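Local coordinates for protein subtilase cytotoxin subunit A (PDB 2IY9) that cleaves the endoplasmic reticulum chaperone BiP as the serine protease subunit of an AB5 toxin, which triggers ER stress and host cell death, at residues Asp174-Ala179 / Pro214-Ala219. Residues are numbered along the deposited sequence; the frame is centred on the assembly and turned at random.
Sequences DRLIVA and PVIRVA
Ile177 lies opposite Val215 and Ala179 opposite Arg217 in two neighbouring parallel strands, and each bonds to the residues flanking its partner. Ile177 N donates to Pro214 O (2.8 Å), and Ile177 O accepts from Ile216 N (2.7 Å). Ala179 repeats the pattern, with its N on Ile216 O (2.9 Å) and its O on Val218 N (2.9 Å). Three bonds are close to straight; the one from Val218 N is the most bent, at 158°.

On one face of the sheet, Val178 CG1 meets Val218 CG2 at 3.7 Å. With chi1 at -170°, this methyl is the branch opposite the backbone N. Leu176 CD1 touches Ile216 CD1 at 4.1 Å. Helices 271-288 and 294-304 cover this face. On the other face, Ala179 CB rests on Val215 CG1 (4.0 Å), and helix 160-172 packs on Ile177 and Val215. Arg217 also lies there, one face of its guanidinium against Val215 CB near the rim.

Both are inner strands of the seven-stranded parallel subtilase sheet. Thr275, touching Val178 and Val218, shares helix 271-288 with Ser272, the probable charge-relay serine. The contact is thus a buried backbone ladder between largely apolar layers, where Asp213 and Asp248 form salt bridges with buried Arg217.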
loop_
_atom_site.group_PDB
_atom_site.type_symbol
_atom_site.label_atom_id
_atom_site.label_comp_id
_atom_site.label_asym_id
_atom_site.label_seq_id
_atom_site.Cartn_x
_atom_site.Cartn_y
_atom_site.Cartn_z
ATOM N N ASP A 174 8.029 12.374 7.608
ATOM C CA ASP A 174 7.942 11.339 8.638
ATOM C C ASP A 174 7.166 10.103 8.194
ATOM O O ASP A 174 7.485 8.984 8.607
ATOM C CB ASP A 174 7.381 11.902 9.951
ATOM C CG ASP A 174 6.068 12.665 9.768
ATOM O OD1 ASP A 174 5.604 12.855 8.616
ATOM O OD2 ASP A 174 5.498 13.079 10.802
ATOM N N ARG A 175 6.162 10.294 7.347
ATOM C CA ARG A 175 5.274 9.180 6.977
ATOM C C ARG A 175 5.162 9.014 5.468
ATOM O O ARG A 175 5.389 9.966 4.709
ATOM C CB ARG A 175 3.879 9.369 7.581
ATOM C CG ARG A 175 3.892 9.605 9.082
ATOM C CD ARG A 175 2.477 9.692 9.671
ATOM N NE ARG A 175 2.536 10.168 11.048
ATOM C CZ ARG A 175 2.770 9.393 12.105
ATOM N NH1 ARG A 175 2.945 8.087 11.960
ATOM N NH2 ARG A 175 2.804 9.929 13.318
ATOM N N LEU A 176 4.801 7.797 5.053
ATOM C CA LEU A 176 4.618 7.465 3.658
ATOM C C LEU A 176 3.228 6.938 3.388
ATOM O O LEU A 176 2.675 6.192 4.193
ATOM C CB LEU A 176 5.622 6.408 3.207
ATOM C CG LEU A 176 7.064 6.896 3.101
ATOM C CD1 LEU A 176 7.953 5.700 2.897
ATOM C CD2 LEU A 176 7.217 7.965 1.978
ATOM N N ILE A 177 2.685 7.319 2.238
ATOM C CA ILE A 177 1.403 6.782 1.792
ATOM C C ILE A 177 1.648 5.889 0.593
ATOM O O ILE A 177 2.214 6.320 -0.423
ATOM C CB ILE A 177 0.399 7.880 1.442
ATOM C CG1 ILE A 177 -0.009 8.626 2.721
ATOM C CG2 ILE A 177 -0.831 7.292 0.760
ATOM C CD1 ILE A 177 -0.986 9.731 2.472
ATOM N N VAL A 178 1.251 4.636 0.742
ATOM C CA VAL A 178 1.354 3.668 -0.332
ATOM C C VAL A 178 -0.039 3.567 -0.950
ATOM O O VAL A 178 -0.993 3.137 -0.291
ATOM C CB VAL A 178 1.870 2.311 0.184
ATOM C CG1 VAL A 178 2.213 1.384 -0.994
ATOM C CG2 VAL A 178 3.107 2.524 1.065
ATOM N N ALA A 179 -0.139 4.012 -2.204
ATOM C CA ALA A 179 -1.426 4.238 -2.870
ATOM C C ALA A 179 -1.567 3.468 -4.181
ATOM O O ALA A 179 -0.727 3.591 -5.067
ATOM C CB ALA A 179 -1.613 5.715 -3.120
ATOM N N PRO A 214 5.417 12.301 -0.421
ATOM C CA PRO A 214 5.273 11.167 0.500
ATOM C C PRO A 214 4.426 10.001 -0.045
ATOM O O PRO A 214 4.239 9.012 0.652
ATOM C CB PRO A 214 4.555 11.797 1.682
ATOM C CG PRO A 214 3.617 12.770 1.043
ATOM C CD PRO A 214 4.363 13.311 -0.181
ATOM N N VAL A 215 3.927 10.129 -1.274
ATOM C CA VAL A 215 3.102 9.091 -1.911
ATOM C C VAL A 215 3.973 8.146 -2.763
ATOM O O VAL A 215 4.818 8.600 -3.525
ATOM C CB VAL A 215 1.983 9.717 -2.788
ATOM C CG1 VAL A 215 1.073 8.628 -3.419
ATOM C CG2 VAL A 215 1.127 10.705 -1.970
ATOM N N ILE A 216 3.738 6.841 -2.624
ATOM C CA ILE A 216 4.328 5.818 -3.478
ATOM C C ILE A 216 3.182 5.140 -4.228
ATOM O O ILE A 216 2.323 4.498 -3.618
ATOM C CB ILE A 216 5.153 4.785 -2.664
ATOM C CG1 ILE A 216 6.339 5.479 -1.981
ATOM C CG2 ILE A 216 5.669 3.665 -3.576
ATOM C CD1 ILE A 216 7.047 4.602 -0.951
ATOM N N ARG A 217 3.157 5.343 -5.542
ATOM C CA ARG A 217 2.033 4.942 -6.401
ATOM C C ARG A 217 2.350 3.588 -7.008
ATOM O O ARG A 217 3.365 3.431 -7.673
ATOM C CB ARG A 217 1.824 5.968 -7.530
ATOM C CG ARG A 217 1.510 7.379 -7.036
ATOM C CD ARG A 217 1.974 8.469 -8.024
ATOM N NE ARG A 217 1.815 9.784 -7.399
ATOM C CZ ARG A 217 2.736 10.358 -6.637
ATOM N NH1 ARG A 217 3.910 9.754 -6.441
ATOM N NH2 ARG A 217 2.501 11.544 -6.088
ATOM N N VAL A 218 1.471 2.619 -6.777
ATOM C CA VAL A 218 1.767 1.223 -7.069
ATOM C C VAL A 218 0.868 0.657 -8.187
ATOM O O VAL A 218 -0.360 0.748 -8.111
ATOM C CB VAL A 218 1.653 0.353 -5.779
ATOM C CG1 VAL A 218 1.918 -1.135 -6.088
ATOM C CG2 VAL A 218 2.625 0.851 -4.679
ATOM N N ALA A 219 1.498 0.085 -9.214
ATOM C CA ALA A 219 0.804 -0.686 -10.265
ATOM C C ALA A 219 0.953 -2.201 -10.050
ATOM O O ALA A 219 1.840 -2.645 -9.315
ATOM C CB ALA A 219 1.339 -0.304 -11.637
#